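Local structure of phosphocarrier protein HPr (Mycoplasma capricolum, 1PCH) at residues I60-D65 against Q78-T83; R16-L21 against M47-M52. The protein carries phosphoryl groups as a general component of the phosphoenolpyruvate-dependent sugar phosphotransferase system, which phosphorylates sugars as they cross the membrane. One frame throughout, in Å; residues are numbered along the deposited sequence. Where two conformers were deposited one is given.

Contact 1: residues I60-D65 against Q78-T83; sequences ITIQAD and QTMIDT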
ATOM      1  N   ILE A  60       3.506   4.987  -6.314  1.00 21.02           N
ATOM      2  CA  ILE A  60       3.904   3.841  -5.511  1.00 18.49           C
ATOM      3  C   ILE A  60       3.636   2.575  -6.324  1.00 18.42           C
ATOM      4  O   ILE A  60       2.817   2.553  -7.229  1.00 20.87           O
ATOM      5  CB  ILE A  60       3.111   3.800  -4.218  1.00 15.97           C
ATOM      6  CG1 ILE A  60       1.582   3.680  -4.430  1.00 20.55           C
ATOM      7  CG2 ILE A  60       3.447   5.004  -3.354  1.00 19.99           C
ATOM      8  CD1 ILE A  60       0.913   2.697  -3.513  1.00 26.88           C
ATOM      9  N   THR A  61       4.347   1.540  -5.896  1.00 15.40           N
ATOM     10  CA  THR A  61       4.191   0.236  -6.488  1.00 16.81           C
ATOM     11  C   THR A  61       4.000  -0.760  -5.331  1.00 17.84           C
ATOM     12  O   THR A  61       4.683  -0.616  -4.335  1.00 13.98           O
ATOM     13  CB  THR A  61       5.452  -0.171  -7.282  1.00 19.41           C
ATOM     14  OG1 THR A  61       5.558   0.763  -8.386  1.00 23.32           O
ATOM     15  CG2 THR A  61       5.180  -1.528  -7.922  1.00 18.82           C
ATOM     16  N   ILE A  62       2.991  -1.581  -5.478  1.00 18.51           N
ATOM     17  CA  ILE A  62       2.737  -2.621  -4.504  1.00 18.39           C
ATOM     18  C   ILE A  62       3.037  -3.979  -5.186  1.00 19.12           C
ATOM     19  O   ILE A  62       2.570  -4.235  -6.306  1.00 19.37           O
ATOM     20  CB  ILE A  62       1.311  -2.632  -3.974  1.00 16.19           C
ATOM     21  CG1 ILE A  62       0.858  -1.337  -3.362  1.00 20.75           C
ATOM     22  CG2 ILE A  62       1.111  -3.802  -3.014  1.00 20.71           C
ATOM     23  CD1 ILE A  62       1.540  -0.981  -2.079  1.00 25.95           C
ATOM     24  N   GLN A  63       3.878  -4.741  -4.543  1.00 17.29           N
ATOM     25  CA  GLN A  63       4.322  -6.024  -5.035  1.00 22.25           C
ATOM     26  C   GLN A  63       3.904  -7.108  -4.004  1.00 21.70           C
ATOM     27  O   GLN A  63       4.234  -6.930  -2.850  1.00 19.44           O
ATOM     28  CB  GLN A  63       5.842  -6.101  -5.185  1.00 26.53           C
ATOM     29  CG  GLN A  63       6.348  -7.391  -5.820  1.00 34.95           C
ATOM     30  CD  GLN A  63       7.111  -7.098  -7.124  1.00 42.74           C
ATOM     31  OE1 GLN A  63       6.563  -7.289  -8.203  1.00 54.62           O
ATOM     32  NE2 GLN A  63       8.336  -6.612  -7.005  1.00 45.23           N
ATOM     33  N   ALA A  64       3.195  -8.092  -4.487  1.00 21.28           N
ATOM     34  CA  ALA A  64       2.777  -9.190  -3.572  1.00 20.72           C
ATOM     35  C   ALA A  64       3.440 -10.469  -4.116  1.00 22.06           C
ATOM     36  O   ALA A  64       3.396 -10.714  -5.322  1.00 21.98           O
ATOM     37  CB  ALA A  64       1.290  -9.300  -3.556  1.00 16.22           C
ATOM     38  N   ASP A  65       4.061 -11.220  -3.248  1.00 19.33           N
ATOM     39  CA  ASP A  65       4.704 -12.469  -3.669  1.00 26.45           C
ATOM     40  C   ASP A  65       4.275 -13.554  -2.699  1.00 27.55           C
ATOM     41  O   ASP A  65       4.373 -13.483  -1.476  1.00 22.69           O
ATOM     42  CB  ASP A  65       6.192 -12.344  -3.831  1.00 30.90           C
ATOM     43  CG  ASP A  65       6.582 -11.137  -4.694  1.00 41.07           C
ATOM     44  OD1 ASP A  65       6.219 -11.127  -5.894  1.00 57.01           O
ATOM     45  OD2 ASP A  65       7.210 -10.192  -4.159  1.00 45.64           O
ATOM     46  N   GLN A  78      -8.221  -2.326  -3.853  1.00 17.51           N
ATOM     47  CA  GLN A  78      -9.568  -1.851  -3.454  1.00 20.00           C
ATOM     48  C   GLN A  78      -9.529  -1.025  -2.199  1.00 16.64           C
ATOM     49  O   GLN A  78     -10.232  -0.029  -2.047  1.00 16.71           O
ATOM     50  CB  GLN A  78     -10.506  -3.049  -3.246  1.00 23.99           C
ATOM     51  CG  GLN A  78     -11.930  -2.557  -2.890  1.00 32.15           C
ATOM     52  CD  GLN A  78     -12.513  -1.773  -4.062  1.00 39.79           C
ATOM     53  OE1 GLN A  78     -12.367  -2.210  -5.208  1.00 48.42           O
ATOM     54  NE2 GLN A  78     -13.063  -0.592  -3.764  1.00 40.89           N
ATOM     55  N   THR A  79      -8.706  -1.475  -1.238  1.00 14.76           N
ATOM     56  CA  THR A  79      -8.552  -0.750   0.001  1.00 16.50           C
ATOM     57  C   THR A  79      -8.073   0.683  -0.230  1.00 14.83           C
ATOM     58  O   THR A  79      -8.572   1.612   0.411  1.00 19.05           O
ATOM     59  CB  THR A  79      -7.614  -1.457   0.998  1.00 19.21           C
ATOM     60  OG1 THR A  79      -8.251  -2.715   1.331  1.00 19.94           O
ATOM     61  CG2 THR A  79      -7.570  -0.664   2.322  1.00 19.67           C
ATOM     62  N   MET A  80      -7.116   0.841  -1.137  1.00 15.35           N
ATOM     63  CA  MET A  80      -6.613   2.187  -1.419  1.00 15.63           C
ATOM     64  C   MET A  80      -7.687   3.080  -2.033  1.00 17.99           C
ATOM     65  O   MET A  80      -7.755   4.258  -1.755  1.00 20.06           O
ATOM     66  CB  MET A  80      -5.409   2.130  -2.367  1.00 13.49           C
ATOM     67  CG  MET A  80      -4.230   1.507  -1.605  1.00 16.03           C
ATOM     68  SD  MET A  80      -2.749   1.494  -2.631  1.00 24.74           S
ATOM     69  CE  MET A  80      -1.552   0.963  -1.374  1.00 38.67           C
ATOM     70  N   ILE A  81      -8.494   2.443  -2.876  1.00 18.19           N
ATOM     71  CA  ILE A  81      -9.563   3.178  -3.530  1.00 23.43           C
ATOM     72  C   ILE A  81     -10.593   3.577  -2.482  1.00 25.15           C
ATOM     73  O   ILE A  81     -11.045   4.709  -2.409  1.00 24.82           O
ATOM     74  CB  ILE A  81     -10.220   2.319  -4.620  1.00 24.28           C
ATOM     75  CG1 ILE A  81      -9.361   2.249  -5.875  1.00 24.71           C
ATOM     76  CG2 ILE A  81     -11.627   2.842  -4.930  1.00 30.91           C
ATOM     77  CD1 ILE A  81      -9.490   1.052  -6.728  1.00 27.28           C
ATOM     78  N   ASP A  82     -10.929   2.568  -1.671  1.00 25.14           N
ATOM     79  CA  ASP A  82     -11.935   2.797  -0.639  1.00 25.62           C
ATOM     80  C   ASP A  82     -11.490   3.874   0.332  1.00 26.64           C
ATOM     81  O   ASP A  82     -12.290   4.554   0.947  1.00 34.42           O
ATOM     82  CB  ASP A  82     -12.186   1.503   0.142  1.00 29.91           C
ATOM     83  CG  ASP A  82     -13.077   0.520  -0.581  1.00 32.09           C
ATOM     84  OD1 ASP A  82     -13.542   0.817  -1.689  1.00 28.84           O
ATOM     85  OD2 ASP A  82     -13.165  -0.642  -0.081  1.00 39.19           O
ATOM     86  N   THR A  83     -10.173   3.940   0.602  1.00 24.06           N
ATOM     87  CA  THR A  83      -9.767   4.944   1.607  1.00 25.23           C
ATOM     88  C   THR A  83      -9.500   6.272   0.883  1.00 22.93           C
ATOM     89  O   THR A  83      -9.105   7.267   1.470  1.00 27.41           O
ATOM     90  CB  THR A  83      -8.605   4.466   2.437  1.00 26.76           C
ATOM     91  OG1 THR A  83      -7.499   4.078   1.615  1.00 28.21           O
ATOM     92  CG2 THR A  83      -8.957   3.310   3.348  1.00 18.50           C
TER
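Ile60 meets Met80 tip to tip, methyl against methyl, with Ile60 CD1 3.7 Å from Met80 CE. The same Ile60 methyl, CD1, also lies 4.0 Å from the sulfur, Met80 SD, so it lies alongside the last bond of the thioether. CG1 of Ile60 sits between the backbone N and the carbonyl carbon (chi1 60°), and from there CD1 is carried out toward the helix. Two residues on, Ile62 points its side chain to the same face of the strand. Its CD1 also comes within 3.7 Å of Met80 CE, and its CG1 follows at 3.9 Å. One terminal methyl is therefore shared by two isoleucines.

Met80 can reach them because its chain is extended beyond CG (chi2 -177°, chi3 172°). The backbones stay far apart, with Ile62 CA 11.0 Å from Met80 CA. The extended methionine spans about half of that gap and the isoleucines bridge the rest. All three residues are buried, and the contact is purely apolar.

Behind Met80 the last turn of the helix is tied up by polar groups. Thr79 O accepts both Thr83 N and Thr83 OG1, which approach from opposite faces of its carbonyl plane. On the outer side, Gln78 NE2 gives a 2.6 Å bond to Asp82 OD1, met from above the carboxylate plane.

Strand 59-65 runs between strands 2-6 and 31-36 in the antiparallel sheet of the HPr fold. Helix 69-82 packs over one face of that sheet. There Met80 also touches Phe3 of strand 2-6 and Leu21 of helix 15-25.

Contact 2: residues R16-L21 against M47-M52; sequences RPASVL and MNVMAM. With SO4 (sulfate ion), chain B.
Ala18 CB fits against two side chains of the facing helix, Val49 and Met50. Ala18 CB lies 3.7 Å from Val49 CG1 and, in the one Met50 conformer described here, 3.6 Å from Met50 SD. The small methyl lets the helices come close, and Ala18 CA is 6.5 Å from Val49 CA. Val49 presents CG1 directly because that branch is anti to its backbone N (chi1 160°). Ala18 and Val49 are buried, and both also touch Leu13.

Met50 marks the looser side. Its CB does not point at the other helix, but in this conformer the chain bends at chi2 and chi3 and brings the sulfur back over Ala18. It is partly exposed and was modelled in two conformers, so this half of the contact is less certain than the Val49 half and probably mobile. Its side chain is about 5 Å from that of His14, the residue that carries the phosphoryl group. Arg16 is exposed, with its CB turned away from the other helix, and its side chain is modelled only as far as CD.

At the start of helix 46-52 a sulfate, probably from the crystallisation liquor, accepts a hydrogen bond from Met47 N to O3 of 3.2 Å at 164°. Ile46 N also hydrogen-bonds to it. The chemistry thus divides: methyl and thioether groups join the two helices, while backbone N-H groups at a helix start hold an anion, an interaction the helix dipole would probably favour.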
ATOM      1  N   ARG A  16      -4.465   7.027   8.959  1.00 16.89           N
ATOM      2  CA  ARG A  16      -5.728   6.286   8.720  1.00 19.51           C
ATOM      3  C   ARG A  16      -5.565   5.246   7.656  1.00 21.95           C
ATOM      4  O   ARG A  16      -5.829   4.039   7.817  1.00 16.22           O
ATOM      5  CB  ARG A  16      -6.809   7.301   8.390  1.00 23.49           C
ATOM      6  CG  ARG A  16      -8.230   6.820   8.682  1.00 29.46           C
ATOM      7  CD  ARG A  16      -9.248   7.798   8.108  1.00 32.93           C
ATOM      8  N   PRO A  17      -5.143   5.710   6.448  1.00 19.18           N
ATOM      9  CA  PRO A  17      -4.935   4.744   5.376  1.00 16.72           C
ATOM     10  C   PRO A  17      -3.868   3.775   5.640  1.00 14.54           C
ATOM     11  O   PRO A  17      -3.989   2.552   5.338  1.00 18.07           O
ATOM     12  CB  PRO A  17      -4.712   5.596   4.128  1.00 18.59           C
ATOM     13  CG  PRO A  17      -4.146   6.878   4.703  1.00 19.66           C
ATOM     14  CD  PRO A  17      -4.986   7.102   5.945  1.00 18.75           C
ATOM     15  N   ALA A  18      -2.728   4.162   6.247  1.00 14.14           N
ATOM     16  CA  ALA A  18      -1.687   3.230   6.535  1.00 17.47           C
ATOM     17  C   ALA A  18      -2.203   2.124   7.478  1.00 15.76           C
ATOM     18  O   ALA A  18      -1.853   0.975   7.300  1.00 15.11           O
ATOM     19  CB  ALA A  18      -0.480   3.910   7.179  1.00 22.60           C
ATOM     20  N   SER A  19      -2.976   2.541   8.471  1.00 16.98           N
ATOM     21  CA  SER A  19      -3.456   1.581   9.471  1.00 16.89           C
ATOM     22  C   SER A  19      -4.369   0.557   8.825  1.00 13.32           C
ATOM     23  O   SER A  19      -4.251  -0.628   9.141  1.00 19.59           O
ATOM     24  CB  SER A  19      -4.152   2.291  10.617  1.00 15.23           C
ATOM     25  OG  SER A  19      -5.414   2.769  10.289  1.00 21.45           O
ATOM     26  N   VAL A  20      -5.283   1.021   7.987  1.00 16.07           N
ATOM     27  CA  VAL A  20      -6.218   0.199   7.260  1.00 16.22           C
ATOM     28  C   VAL A  20      -5.528  -0.750   6.300  1.00 20.73           C
ATOM     29  O   VAL A  20      -5.807  -1.923   6.152  1.00 14.27           O
ATOM     30  CB  VAL A  20      -7.306   1.005   6.537  1.00 19.83           C
ATOM     31  CG1 VAL A  20      -8.225   0.067   5.791  1.00 21.02           C
ATOM     32  CG2 VAL A  20      -8.076   1.837   7.551  1.00 23.08           C
ATOM     33  N   LEU A  21      -4.514  -0.199   5.605  1.00 18.46           N
ATOM     34  CA  LEU A  21      -3.734  -1.034   4.701  1.00 15.49           C
ATOM     35  C   LEU A  21      -2.927  -2.084   5.447  1.00 14.65           C
ATOM     36  O   LEU A  21      -2.918  -3.217   4.997  1.00 16.00           O
ATOM     37  CB  LEU A  21      -2.789  -0.184   3.871  1.00 17.05           C
ATOM     38  CG  LEU A  21      -3.559   0.635   2.779  1.00 18.60           C
ATOM     39  CD1 LEU A  21      -2.527   1.736   2.357  1.00 18.98           C
ATOM     40  CD2 LEU A  21      -3.826  -0.290   1.594  1.00 23.49           C
ATOM     41  N   MET A  47       4.339   1.094  11.004  1.00 19.26           N
ATOM     42  CA  MET A  47       5.516   1.912  11.200  1.00 16.46           C
ATOM     43  C   MET A  47       6.349   2.040   9.969  1.00 17.03           C
ATOM     44  O   MET A  47       6.757   3.183   9.570  1.00 16.52           O
ATOM     45  CB  MET A  47       6.350   1.359  12.375  1.00 21.96           C
ATOM     46  CG  MET A  47       7.730   1.979  12.410  1.00 24.29           C
ATOM     47  SD  MET A  47       8.786   1.437  13.765  1.00 69.12           S
ATOM     48  CE  MET A  47       9.983   2.780  13.796  1.00 53.94           C
ATOM     49  N   ASN A  48       6.604   0.961   9.265  1.00 17.00           N
ATOM     50  CA  ASN A  48       7.371   0.957   8.045  1.00 19.23           C
ATOM     51  C   ASN A  48       6.744   1.892   6.988  1.00 15.01           C
ATOM     52  O   ASN A  48       7.432   2.652   6.341  1.00 23.83           O
ATOM     53  CB  ASN A  48       7.336  -0.434   7.393  1.00 25.67           C
ATOM     54  CG  ASN A  48       8.473  -1.330   7.697  1.00 33.03           C
ATOM     55  OD1 ASN A  48       8.902  -2.095   6.803  1.00 41.60           O
ATOM     56  ND2 ASN A  48       8.989  -1.286   8.914  1.00 36.26           N
ATOM     57  N   VAL A  49       5.445   1.768   6.867  1.00 16.48           N
ATOM     58  CA  VAL A  49       4.704   2.545   5.877  1.00 19.35           C
ATOM     59  C   VAL A  49       4.683   4.001   6.238  1.00 18.71           C
ATOM     60  O   VAL A  49       4.921   4.892   5.388  1.00 20.84           O
ATOM     61  CB  VAL A  49       3.323   1.950   5.650  1.00 20.16           C
ATOM     62  CG1 VAL A  49       2.347   2.879   5.043  1.00 28.54           C
ATOM     63  CG2 VAL A  49       3.428   0.576   5.039  1.00 23.13           C
ATOM     64  N   MET A  50       4.500   4.342   7.495  1.00 13.28           N
ATOM     65  CA  MET A  50       4.549   5.732   7.897  1.00 15.23           C
ATOM     66  C   MET A  50       5.945   6.343   7.734  1.00 17.26           C
ATOM     67  O   MET A  50       6.051   7.520   7.390  1.00 17.81           O
ATOM     68  CB  MET A  50       4.054   5.847   9.326  1.00 18.97           C
ATOM     69  CG  MET A  50       2.589   5.411   9.449  0.60 18.23           C
ATOM     70  SD  MET A  50       1.453   6.553   8.744  0.60 23.81           S
ATOM     71  CE  MET A  50       1.057   7.604  10.130  0.60 37.57           C
ATOM     72  N   ALA A  51       6.976   5.590   8.019  1.00 19.10           N
ATOM     73  CA  ALA A  51       8.370   6.005   7.959  1.00 17.06           C
ATOM     74  C   ALA A  51       8.771   6.364   6.531  1.00 21.44           C
ATOM     75  O   ALA A  51       9.752   7.048   6.315  1.00 20.18           O
ATOM     76  CB  ALA A  51       9.289   4.946   8.515  1.00 17.50           C
ATOM     77  N   MET A  52       8.025   5.797   5.589  1.00 21.02           N
ATOM     78  CA  MET A  52       8.258   6.068   4.170  1.00 18.58           C
ATOM     79  C   MET A  52       7.833   7.492   3.828  1.00 19.65           C
ATOM     80  O   MET A  52       8.340   8.046   2.869  1.00 23.94           O
ATOM     81  CB  MET A  52       7.498   5.045   3.315  1.00 19.40           C
ATOM     82  CG  MET A  52       8.197   3.692   3.399  1.00 22.37           C
ATOM     83  SD  MET A  52       7.520   2.438   2.422  1.00 25.32           S
ATOM     84  CE  MET A  52       8.135   2.803   0.774  1.00 23.32           C
TER
HETATM   85  S   SO4 B  90       3.578  -2.628  13.158  1.00 49.13           S
HETATM   86  O1  SO4 B  90       3.199  -2.819  14.613  1.00 50.54           O
HETATM   87  O2  SO4 B  90       2.304  -2.552  12.355  1.00 47.75           O
HETATM   88  O3  SO4 B  90       4.405  -1.423  13.007  1.00 47.67           O
HETATM   89  O4  SO4 B  90       4.327  -3.859  12.718  1.00 49.94           O

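In the fold
Contact 1 lies in the core, where its centre is about 4 Å from the centre of the chain, and joins sheet to helix. The centre of contact 2 is about 8 Å from the centre of the chain. It joins two helices, with one edge reaching solvent near the active-site histidine. Both are apolar and both use methionine. In contact 1 the methionine is extended and buried. In contact 2 it is bent and partly exposed. The two meet where helix 69-82 lies beside helix 15-25: Met80 CG is 3.7 Å from Leu21 CD2, and Thr79 CG2 is 3.6 Å from Val20 CG1. Helix 15-25 thus touches both other helices over the sheet.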